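Local coordinates for protein beta-galactosidase (Bacteroides thetaiotaomicron, PDB 5MUJ) that binds the chain B glycan of the plant pectin rhamnogalacturonan II and probably hydrolyses it as an arabinofuranosidase-type glycoside hydrolase, at residues A[90-95]-A[108-113]; A[143-148]-A[169-174]; A[194-199]-A[253-258]; A[221-226]-A[242-247]. One frame throughout, in Å; residues are numbered along the deposited sequence.

Overall arrangement
Five four-stranded antiparallel sheets form the blades of a five-bladed beta-propeller, and the contacts sample three of them. Contacts 1 and 2 lie in two blades that follow each other in the chain; their centres are about 15 Å apart, and Leu110 CG packs 3.8 Å from Met148 SE. Contact 4 lies in the next blade, nested within the loop closed by contact 3, which ties the loop entering that blade to its outermost strand; their centres are about 10 Å apart. Contact 1 comes closest to the bound glycan, the Tyr90 side chain lying about 5 Å from a rhamnose. The side chains of Ala197, Val242 and Tyr226 lie about 12 to 13 Å from sugars.

Contact 1 of 4, residues A[90-95]-A[108-113]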
# COMPACT_ATOMS: atom_id res chain seq x y z
N TYR A 90 -6.24 13.12 -2.84
CA TYR A 90 -5.44 12.66 -1.73
C TYR A 90 -4.53 13.70 -1.08
O TYR A 90 -3.85 14.47 -1.77
CB TYR A 90 -4.58 11.49 -2.17
CG TYR A 90 -5.25 10.14 -2.36
CD1 TYR A 90 -6.33 9.75 -1.56
CD2 TYR A 90 -4.76 9.24 -3.29
CE1 TYR A 90 -6.91 8.50 -1.69
CE2 TYR A 90 -5.36 8.00 -3.46
CZ TYR A 90 -6.43 7.62 -2.66
OH TYR A 90 -7.00 6.39 -2.80
N GLU A 91 -4.55 13.70 0.28
CA GLU A 91 -3.41 14.16 1.11
C GLU A 91 -2.92 13.03 2.01
O GLU A 91 -3.62 12.04 2.20
CB GLU A 91 -3.77 15.41 1.96
CG GLU A 91 -4.13 16.63 1.14
CD GLU A 91 -4.39 17.85 1.97
OE1 GLU A 91 -5.32 17.81 2.84
OE2 GLU A 91 -3.64 18.82 1.78
N THR A 92 -1.70 13.17 2.50
CA THR A 92 -1.11 12.16 3.33
C THR A 92 -0.97 12.78 4.73
O THR A 92 -0.47 13.90 4.92
CB THR A 92 0.22 11.70 2.82
OG1 THR A 92 0.08 11.30 1.44
CG2 THR A 92 0.78 10.51 3.61
N TRP A 93 -1.41 11.97 5.69
CA TRP A 93 -1.40 12.31 7.12
C TRP A 93 -0.53 11.27 7.85
O TRP A 93 -0.21 10.18 7.37
CB TRP A 93 -2.84 12.31 7.67
CG TRP A 93 -3.74 13.33 7.12
CD1 TRP A 93 -4.20 13.42 5.82
CD2 TRP A 93 -4.34 14.42 7.81
NE1 TRP A 93 -5.03 14.51 5.66
CE2 TRP A 93 -5.14 15.15 6.87
CE3 TRP A 93 -4.28 14.88 9.13
CZ2 TRP A 93 -5.85 16.28 7.22
CZ3 TRP A 93 -4.96 16.00 9.47
CH2 TRP A 93 -5.77 16.68 8.55
N ILE A 94 -0.27 11.61 9.10
CA ILE A 94 0.49 10.74 10.03
C ILE A 94 -0.21 10.65 11.41
O ILE A 94 -0.72 11.64 11.91
CB ILE A 94 1.99 11.14 10.11
CG1 ILE A 94 2.84 10.02 10.70
CG2 ILE A 94 2.20 12.42 10.92
CD1 ILE A 94 4.33 10.24 10.58
N ALA A 95 -0.20 9.44 11.96
CA ALA A 95 -0.75 9.22 13.28
C ALA A 95 0.26 8.45 14.08
O ALA A 95 1.16 7.80 13.58
CB ALA A 95 -2.04 8.45 13.23
N ARG A 108 -0.84 16.62 8.68
CA ARG A 108 -0.38 16.28 7.33
C ARG A 108 1.14 16.20 7.17
O ARG A 108 1.90 16.96 7.81
CB ARG A 108 -0.91 17.29 6.31
CG ARG A 108 -2.43 17.33 6.16
CD ARG A 108 -2.80 18.60 5.46
NE ARG A 108 -4.21 18.86 5.30
CZ ARG A 108 -4.96 19.56 6.13
NH1 ARG A 108 -4.48 19.99 7.31
NH2 ARG A 108 -6.22 19.76 5.82
N VAL A 109 1.56 15.25 6.32
CA VAL A 109 2.95 15.17 5.85
C VAL A 109 3.11 15.42 4.35
O VAL A 109 4.24 15.71 3.91
CB VAL A 109 3.63 13.84 6.23
CG1 VAL A 109 3.71 13.70 7.75
CG2 VAL A 109 2.89 12.65 5.64
N LEU A 110 2.03 15.31 3.58
CA LEU A 110 2.02 15.61 2.10
C LEU A 110 0.69 16.27 1.81
O LEU A 110 -0.36 15.63 1.88
CB LEU A 110 2.19 14.37 1.21
CG LEU A 110 3.49 13.71 0.85
CD1 LEU A 110 3.24 12.86 -0.40
CD2 LEU A 110 4.63 14.66 0.57
N SER A 111 0.74 17.57 1.53
CA SER A 111 -0.44 18.41 1.40
C SER A 111 -0.63 18.79 -0.08
O SER A 111 0.33 18.76 -0.84
CB SER A 111 -0.26 19.67 2.21
OG SER A 111 0.11 19.37 3.55
N TYR A 112 -1.82 19.24 -0.43
CA TYR A 112 -2.09 19.77 -1.76
C TYR A 112 -1.06 20.84 -2.07
O TYR A 112 -0.84 21.76 -1.28
CB TYR A 112 -3.49 20.38 -1.90
CG TYR A 112 -4.63 19.43 -1.65
CD1 TYR A 112 -4.82 18.30 -2.44
CD2 TYR A 112 -5.52 19.67 -0.59
CE1 TYR A 112 -5.84 17.42 -2.16
CE2 TYR A 112 -6.56 18.80 -0.31
CZ TYR A 112 -6.74 17.68 -1.11
OH TYR A 112 -7.75 16.80 -0.87
N ARG A 113 -0.45 20.71 -3.25
CA ARG A 113 0.70 21.47 -3.59
C ARG A 113 0.40 22.36 -4.83
O ARG A 113 0.65 21.99 -6.01
CB ARG A 113 1.91 20.56 -3.74
CG ARG A 113 3.14 21.35 -4.05
CD ARG A 113 4.42 20.60 -3.93
NE ARG A 113 4.61 19.68 -5.06
CZ ARG A 113 5.81 19.39 -5.59
NH1 ARG A 113 6.95 19.99 -5.18
NH2 ARG A 113 5.88 18.47 -6.57
O HOH W 1 -7.34 19.58 3.03
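A classic beta bulge sets Val109 and Leu110 together opposite Thr92, where the outermost strand of one propeller blade, 104-110, pairs with strand 90-97. Thr92 O accepts both amides from the same face of its plane, 2.8 Å from Val109 N and 3.2 Å from Leu110 N, while Thr92 N bonds back to Leu110 O. Next to the bulge, Glu91 uses each carboxylate oxygen differently. OE1 forms a nearly straight salt bridge with Arg108 NE at 2.9 Å; it lies in the guanidinium plane, but is itself met from 43° above the carboxylate plane, and a water links it to Arg108 NH2. OE2 takes Tyr112 N, also at 2.9 Å, on its anti lone pair. These bonds hold the carboxylate flat over the Tyr112 ring, the planes 11° apart, with Glu91 CG above the ring centre. With an alanine at Glu91, the Arg108 charge would probably lose its mate and the Tyr112 amide its acceptor. Tyr112 OH bonds to Gly89 O, and Tyr90 OH to Glu159. Arg108 CG lies over the indole face, 3.5 Å from Trp93 CE2, and the extended chain beyond it takes the guanidinium along the ring, CZ 3.6 Å from Trp93 CZ2.

Contact 2 of 4, residues A[143-148]-A[169-174]; sequences KGRHWM and LASTKG
Trp147 lays one face of its indole against Ser171, whose CB stands 3.6 Å from Trp147 CE3 in a CH-pi contact displaced toward the rim of the ring. Leu169 CD1 meets the same CE3 of Trp147 at 3.8 Å, and Trp147 NE1 is bonded to Tyr142 O. With OG set between its backbone N and carbonyl carbon (chi1 71°), Ser171 offers its hydroxyl to Arg145: NH2 reaches Ser171 OG at 2.9 Å along a bent path, 132° at the hydrogen. The same NH2 has a salt bridge to Glu183. Over one face of the guanidinium lies Lys173 CG, 3.8 Å from Arg145 CZ, and the two long chains cross at about a right angle. The bend at the last torsion of Lys173 turns NZ toward the backbone carbonyls, with a weak bond to Lys143 O and a water joining it to Gly144 O; the like-charged Arg145 NE is 4.5 Å from Lys173 NZ. Backbone hydrogen bonds pair His146 with Thr172 and Met148 with Ala170. These are the second and third strands of a propeller blade, lying between strands 121-126 and 183-184; Met148 and Ala170 turn their shared face toward Leu110 of the preceding blade.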
# COMPACT_ATOMS: atom_id res chain seq x y z
N LYS A 143 21.63 9.06 2.29
CA LYS A 143 22.15 10.41 2.11
C LYS A 143 21.59 11.36 3.16
O LYS A 143 21.30 12.53 2.89
CB LYS A 143 21.89 10.90 0.68
CG LYS A 143 22.66 10.08 -0.35
CD LYS A 143 23.37 10.92 -1.40
CE LYS A 143 22.54 11.12 -2.65
NZ LYS A 143 22.96 10.17 -3.73
N GLY A 144 21.45 10.82 4.38
CA GLY A 144 21.00 11.57 5.53
C GLY A 144 19.53 11.91 5.56
O GLY A 144 19.11 12.70 6.40
N ARG A 145 18.74 11.32 4.65
CA ARG A 145 17.33 11.62 4.55
C ARG A 145 16.50 10.36 4.67
O ARG A 145 16.98 9.26 4.36
CB ARG A 145 17.00 12.25 3.20
CG ARG A 145 17.83 13.47 2.87
CD ARG A 145 17.33 14.16 1.59
NE ARG A 145 17.51 15.60 1.69
CZ ARG A 145 16.55 16.53 1.82
NH1 ARG A 145 16.93 17.80 1.92
NH2 ARG A 145 15.25 16.24 1.81
N HIS A 146 15.24 10.53 5.08
CA HIS A 146 14.20 9.52 4.90
C HIS A 146 13.45 9.82 3.62
O HIS A 146 13.37 10.98 3.18
CB HIS A 146 13.23 9.48 6.09
CG HIS A 146 13.87 9.00 7.36
ND1 HIS A 146 13.95 7.67 7.67
CD2 HIS A 146 14.45 9.66 8.39
CE1 HIS A 146 14.54 7.52 8.85
NE2 HIS A 146 14.87 8.72 9.29
N TRP A 147 12.95 8.77 2.99
CA TRP A 147 12.37 8.86 1.63
C TRP A 147 10.96 8.30 1.60
O TRP A 147 10.55 7.54 2.48
CB TRP A 147 13.26 8.13 0.65
CG TRP A 147 14.61 8.68 0.59
CD1 TRP A 147 15.66 8.43 1.44
CD2 TRP A 147 15.08 9.61 -0.37
NE1 TRP A 147 16.75 9.17 1.06
CE2 TRP A 147 16.43 9.89 -0.05
CE3 TRP A 147 14.50 10.25 -1.46
CZ2 TRP A 147 17.20 10.77 -0.81
CZ3 TRP A 147 15.28 11.13 -2.22
CH2 TRP A 147 16.61 11.37 -1.89
N MSE A 148 10.21 8.70 0.58
CA MSE A 148 8.82 8.32 0.38
C MSE A 148 8.51 8.41 -1.09
O MSE A 148 9.02 9.30 -1.77
CB MSE A 148 7.97 9.33 1.14
CG MSE A 148 6.47 9.21 0.94
SE MSE A 148 5.56 10.72 1.79
CE MSE A 148 4.97 9.53 3.21
N LEU A 169 8.30 11.35 -5.90
CA LEU A 169 9.36 11.09 -4.94
C LEU A 169 9.40 12.23 -3.93
O LEU A 169 9.37 13.41 -4.33
CB LEU A 169 10.74 11.04 -5.61
CG LEU A 169 11.94 10.72 -4.70
CD1 LEU A 169 11.86 9.32 -4.09
CD2 LEU A 169 13.24 10.91 -5.48
N ALA A 170 9.44 11.88 -2.65
CA ALA A 170 9.58 12.84 -1.56
C ALA A 170 10.63 12.40 -0.61
O ALA A 170 11.00 11.23 -0.55
CB ALA A 170 8.27 13.05 -0.84
N SER A 171 11.09 13.36 0.20
CA SER A 171 12.09 13.08 1.19
C SER A 171 12.08 14.13 2.29
O SER A 171 11.49 15.19 2.13
CB SER A 171 13.47 13.02 0.56
OG SER A 171 13.92 14.29 0.14
N THR A 172 12.71 13.80 3.40
CA THR A 172 12.83 14.77 4.50
C THR A 172 14.10 14.54 5.32
O THR A 172 14.56 13.41 5.46
CB THR A 172 11.61 14.74 5.45
OG1 THR A 172 11.65 15.87 6.35
CG2 THR A 172 11.54 13.42 6.24
N LYS A 173 14.68 15.65 5.79
CA LYS A 173 15.74 15.61 6.79
C LYS A 173 15.15 15.80 8.20
O LYS A 173 15.89 15.81 9.20
CB LYS A 173 16.81 16.68 6.49
CG LYS A 173 17.78 16.23 5.41
CD LYS A 173 19.00 17.14 5.31
CE LYS A 173 20.03 16.60 4.32
NZ LYS A 173 20.73 15.37 4.81
N GLY A 174 13.83 15.97 8.27
CA GLY A 174 13.16 16.18 9.57
C GLY A 174 12.92 14.94 10.38
O GLY A 174 13.25 13.82 9.98
O HOH W 2 20.59 15.31 7.63

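Contact 3 of 4, residues A[194-199]-A[253-258]; sequences DKDAQW and WKRYPG
Arg255 enters the turn formed by Asp194 to Ala197 and is gripped there by two carboxylates. End-on, it directs NH1 (2.9 Å) and NH2 (3.1 Å) to the single oxygen Asp194 OD2, which lies in the guanidinium plane while the carboxylate itself stands nearly perpendicular, 85° away. NH1 has a second acceptor in Asp196 OD2 at 2.8 Å, reached at a tilt from the guanidinium plane. Ala197 CA sits over one face of the group. Gln198 slides past the Arg255 chain in the opposite direction, OE1 3.3 Å from Arg255 CG, and sends NE2 straight to Tyr256 O at 3.0 Å.

A bend at chi2 (72°) in Arg255 carries its guanidinium to the turn, and a water ties Asp196 OD2 to Arg255 N. Further out, Ser191 N also donates to Asp194 OD2. Glu201 OE2 takes both Arg255 NE and Gln198 N, and Gln198 OE1 is bonded to Trp200 and Asn259.

This salt-bridge network around a type I beta turn fixes the loop between strands 183-184 and 204-212, which links one propeller blade to the next, to 254-255, the outermost strand of the blade it enters.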
# COMPACT_ATOMS: atom_id res chain seq x y z
N ASP A 194 6.38 8.27 -20.14
CA ASP A 194 7.78 7.98 -20.37
C ASP A 194 7.98 7.14 -21.65
O ASP A 194 7.17 6.29 -21.99
CB ASP A 194 8.40 7.21 -19.20
CG ASP A 194 8.36 7.95 -17.83
OD1 ASP A 194 8.34 9.19 -17.75
OD2 ASP A 194 8.42 7.23 -16.79
N LYS A 195 9.10 7.37 -22.34
CA LYS A 195 9.50 6.62 -23.56
C LYS A 195 9.59 5.13 -23.27
O LYS A 195 9.26 4.31 -24.11
CB LYS A 195 10.90 7.06 -23.98
N ASP A 196 10.03 4.81 -22.05
CA ASP A 196 10.24 3.42 -21.61
C ASP A 196 9.08 2.82 -20.81
O ASP A 196 9.24 1.73 -20.26
CB ASP A 196 11.54 3.33 -20.81
CG ASP A 196 11.52 4.17 -19.55
OD1 ASP A 196 11.48 5.41 -19.68
OD2 ASP A 196 11.53 3.59 -18.44
N ALA A 197 7.93 3.49 -20.76
CA ALA A 197 6.73 2.92 -20.14
C ALA A 197 6.26 1.67 -20.88
O ALA A 197 6.31 1.61 -22.11
CB ALA A 197 5.60 3.93 -20.12
N GLN A 198 5.83 0.68 -20.10
CA GLN A 198 5.42 -0.62 -20.61
C GLN A 198 3.89 -0.77 -20.67
O GLN A 198 3.14 0.03 -20.08
CB GLN A 198 6.04 -1.70 -19.75
CG GLN A 198 7.56 -1.71 -19.78
CD GLN A 198 8.16 -2.51 -18.65
OE1 GLN A 198 7.66 -2.45 -17.52
NE2 GLN A 198 9.22 -3.26 -18.93
N TRP A 199 3.41 -1.79 -21.40
CA TRP A 199 1.97 -1.97 -21.61
C TRP A 199 1.13 -1.97 -20.33
O TRP A 199 0.06 -1.40 -20.29
CB TRP A 199 1.67 -3.24 -22.44
CG TRP A 199 2.04 -4.59 -21.80
CD1 TRP A 199 3.23 -5.27 -21.94
CD2 TRP A 199 1.25 -5.39 -20.88
NE1 TRP A 199 3.18 -6.45 -21.27
CE2 TRP A 199 1.99 -6.54 -20.58
CE3 TRP A 199 -0.04 -5.26 -20.36
CZ2 TRP A 199 1.51 -7.53 -19.71
CZ3 TRP A 199 -0.51 -6.23 -19.52
CH2 TRP A 199 0.25 -7.36 -19.21
N TRP A 253 15.19 5.97 -12.82
CA TRP A 253 14.55 4.65 -12.75
C TRP A 253 14.50 3.97 -14.11
O TRP A 253 14.32 4.64 -15.12
CB TRP A 253 13.14 4.81 -12.18
CG TRP A 253 13.20 5.26 -10.75
CD1 TRP A 253 13.29 6.55 -10.30
CD2 TRP A 253 13.27 4.42 -9.58
NE1 TRP A 253 13.41 6.55 -8.92
CE2 TRP A 253 13.38 5.26 -8.46
CE3 TRP A 253 13.23 3.03 -9.37
CZ2 TRP A 253 13.46 4.76 -7.14
CZ3 TRP A 253 13.32 2.53 -8.06
CH2 TRP A 253 13.42 3.40 -6.97
N LYS A 254 14.73 2.66 -14.13
CA LYS A 254 14.49 1.80 -15.30
C LYS A 254 13.45 0.75 -14.91
O LYS A 254 13.48 0.26 -13.77
CB LYS A 254 15.76 1.04 -15.71
CG LYS A 254 17.02 1.85 -15.94
CD LYS A 254 18.20 0.89 -16.01
CE LYS A 254 19.47 1.55 -16.50
NZ LYS A 254 20.67 0.74 -16.13
N ARG A 255 12.53 0.43 -15.81
CA ARG A 255 11.62 -0.69 -15.65
C ARG A 255 12.38 -2.01 -15.72
O ARG A 255 13.33 -2.16 -16.52
CB ARG A 255 10.53 -0.71 -16.71
CG ARG A 255 9.36 0.20 -16.49
CD ARG A 255 9.69 1.64 -16.70
NE ARG A 255 8.47 2.44 -16.60
CZ ARG A 255 8.40 3.76 -16.64
NH1 ARG A 255 9.48 4.50 -16.80
NH2 ARG A 255 7.19 4.34 -16.58
N TYR A 256 11.91 -2.99 -14.97
CA TYR A 256 12.38 -4.35 -15.10
C TYR A 256 11.88 -4.88 -16.44
O TYR A 256 10.67 -4.75 -16.76
CB TYR A 256 11.90 -5.21 -13.91
CG TYR A 256 12.24 -6.68 -14.05
CD1 TYR A 256 13.56 -7.11 -14.05
CD2 TYR A 256 11.24 -7.64 -14.17
CE1 TYR A 256 13.89 -8.45 -14.17
CE2 TYR A 256 11.54 -8.99 -14.29
CZ TYR A 256 12.86 -9.40 -14.29
OH TYR A 256 13.20 -10.73 -14.40
N PRO A 257 12.80 -5.42 -17.26
CA PRO A 257 12.37 -5.84 -18.59
C PRO A 257 11.33 -6.93 -18.57
O PRO A 257 10.57 -7.00 -19.52
CB PRO A 257 13.65 -6.38 -19.21
CG PRO A 257 14.70 -5.55 -18.63
CD PRO A 257 14.28 -5.47 -17.17
N GLY A 258 11.29 -7.75 -17.52
CA GLY A 258 10.32 -8.83 -17.40
C GLY A 258 8.99 -8.48 -16.78
O GLY A 258 8.21 -9.38 -16.48
O HOH W 3 13.03 1.42 -18.44

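Contact 4 of 4, residues A[221-226]-A[242-247]; sequences PFVMFY and VGIALS
Phe225 (chi1 -84°) and Ile244 (chi1 -68°) each hold CG or CG1 beside the backbone N, which sets the two side chains side by side. They form a non-hydrogen-bonded pair, which puts both on the same face of the sheet, in an antiparallel beta hairpin, strands 222-231 and 238-247, the middle pair of a propeller blade. Ile244 CG1 lies over one face of the Phe225 ring in a CH-pi contact, 3.7 Å from Phe225 CE2, and the CD1 methyl of Ile244 comes to 3.6 Å from Phe225 CZ. At the ring edge stands Val242, whose CG1 is 4.1 Å from Phe225 CD2. A serine in place of Phe225 would probably open a gap beside Ile244 and Val242 and strip the ring from the CG1 and CD1 of Ile244. Val223 extends this apolar row, with CG2 3.9 Å from Leu246 CD2.

The other face of the sheet carries Phe222, Met224 and Tyr226 on one strand and Ala245 and Ser247 on its partner. Tyr226, with CG between its backbone N and carbonyl carbon (chi1 69°), swings its ring across to Ala245, while its OH is bonded to Glu201. Trp253 packs on Met224 and Ser247. Ser247 OG is bonded to Thr252 O and Asp249 N.

Six backbone hydrogen bonds join the pairs Phe222-Ser247, Met224-Ala245 and Tyr226-Gly243. Between them, carbonyls take CA-H donors as well: Ile244 CA lies 3.1 Å from Met224 O, the same oxygen that accepts Ala245 N at 2.9 Å.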
# COMPACT_ATOMS: atom_id res chain seq x y z
N PRO A 221 20.59 -1.21 -6.07
CA PRO A 221 20.28 -1.17 -4.65
C PRO A 221 18.83 -0.78 -4.34
O PRO A 221 18.35 -1.12 -3.24
CB PRO A 221 21.24 -0.10 -4.11
CG PRO A 221 21.43 0.83 -5.24
CD PRO A 221 21.49 -0.09 -6.44
N PHE A 222 18.14 -0.08 -5.26
CA PHE A 222 16.77 0.39 -4.97
C PHE A 222 15.78 -0.30 -5.90
O PHE A 222 15.89 -0.20 -7.12
CB PHE A 222 16.68 1.93 -5.03
CG PHE A 222 17.59 2.61 -4.04
CD1 PHE A 222 17.41 2.43 -2.66
CD2 PHE A 222 18.62 3.42 -4.47
CE1 PHE A 222 18.26 3.03 -1.75
CE2 PHE A 222 19.46 4.03 -3.57
CZ PHE A 222 19.29 3.85 -2.22
N VAL A 223 14.84 -1.00 -5.28
CA VAL A 223 13.87 -1.80 -5.99
C VAL A 223 12.47 -1.35 -5.69
O VAL A 223 12.06 -1.45 -4.56
CB VAL A 223 14.00 -3.30 -5.62
CG1 VAL A 223 12.94 -4.15 -6.32
CG2 VAL A 223 15.41 -3.83 -5.90
N MSE A 224 11.74 -0.88 -6.67
CA MSE A 224 10.40 -0.42 -6.53
C MSE A 224 9.40 -1.43 -6.97
O MSE A 224 9.52 -1.95 -8.04
CB MSE A 224 10.23 0.87 -7.31
CG MSE A 224 8.81 1.30 -7.17
SE MSE A 224 8.35 2.79 -8.41
CE MSE A 224 9.65 4.17 -7.89
N PHE A 225 8.42 -1.75 -6.12
CA PHE A 225 7.33 -2.60 -6.42
C PHE A 225 6.13 -1.65 -6.54
O PHE A 225 5.85 -0.85 -5.73
CB PHE A 225 7.03 -3.75 -5.38
CG PHE A 225 7.84 -4.98 -5.58
CD1 PHE A 225 9.15 -5.00 -5.25
CD2 PHE A 225 7.32 -6.13 -6.18
CE1 PHE A 225 9.91 -6.09 -5.44
CE2 PHE A 225 8.12 -7.24 -6.39
CZ PHE A 225 9.40 -7.23 -5.97
N TYR A 226 5.47 -1.68 -7.68
CA TYR A 226 4.32 -0.79 -7.92
C TYR A 226 3.25 -1.43 -8.77
O TYR A 226 3.54 -2.35 -9.56
CB TYR A 226 4.73 0.57 -8.52
CG TYR A 226 5.25 0.62 -9.96
CD1 TYR A 226 6.49 0.07 -10.29
CD2 TYR A 226 4.54 1.31 -10.92
CE1 TYR A 226 6.99 0.19 -11.59
CE2 TYR A 226 5.01 1.39 -12.23
CZ TYR A 226 6.25 0.83 -12.53
OH TYR A 226 6.80 0.93 -13.80
N VAL A 242 1.24 -5.89 -11.01
CA VAL A 242 2.40 -5.50 -10.20
C VAL A 242 3.69 -5.67 -10.99
O VAL A 242 3.94 -6.75 -11.58
CB VAL A 242 2.46 -6.32 -8.90
CG1 VAL A 242 3.76 -6.09 -8.19
CG2 VAL A 242 1.29 -5.95 -7.99
N GLY A 243 4.52 -4.64 -10.96
CA GLY A 243 5.83 -4.68 -11.59
C GLY A 243 6.89 -4.00 -10.79
O GLY A 243 6.62 -3.44 -9.76
N ILE A 244 8.11 -4.06 -11.30
CA ILE A 244 9.33 -3.62 -10.65
C ILE A 244 10.03 -2.51 -11.44
O ILE A 244 10.09 -2.53 -12.72
CB ILE A 244 10.28 -4.82 -10.48
CG1 ILE A 244 9.73 -5.84 -9.46
CG2 ILE A 244 11.68 -4.39 -10.12
CD1 ILE A 244 10.53 -7.12 -9.39
N ALA A 245 10.55 -1.52 -10.73
CA ALA A 245 11.46 -0.52 -11.33
C ALA A 245 12.71 -0.48 -10.51
O ALA A 245 12.64 -0.77 -9.33
CB ALA A 245 10.83 0.84 -11.42
N LEU A 246 13.81 -0.02 -11.08
CA LEU A 246 15.12 -0.17 -10.49
C LEU A 246 15.90 1.15 -10.56
O LEU A 246 15.82 1.84 -11.58
CB LEU A 246 15.90 -1.28 -11.21
CG LEU A 246 15.25 -2.69 -11.17
CD1 LEU A 246 15.86 -3.66 -12.19
CD2 LEU A 246 15.25 -3.30 -9.76
N SER A 247 16.68 1.44 -9.52
CA SER A 247 17.47 2.67 -9.42
C SER A 247 18.73 2.50 -8.60
O SER A 247 18.81 1.66 -7.70
CB SER A 247 16.63 3.79 -8.84
OG SER A 247 17.31 5.04 -8.81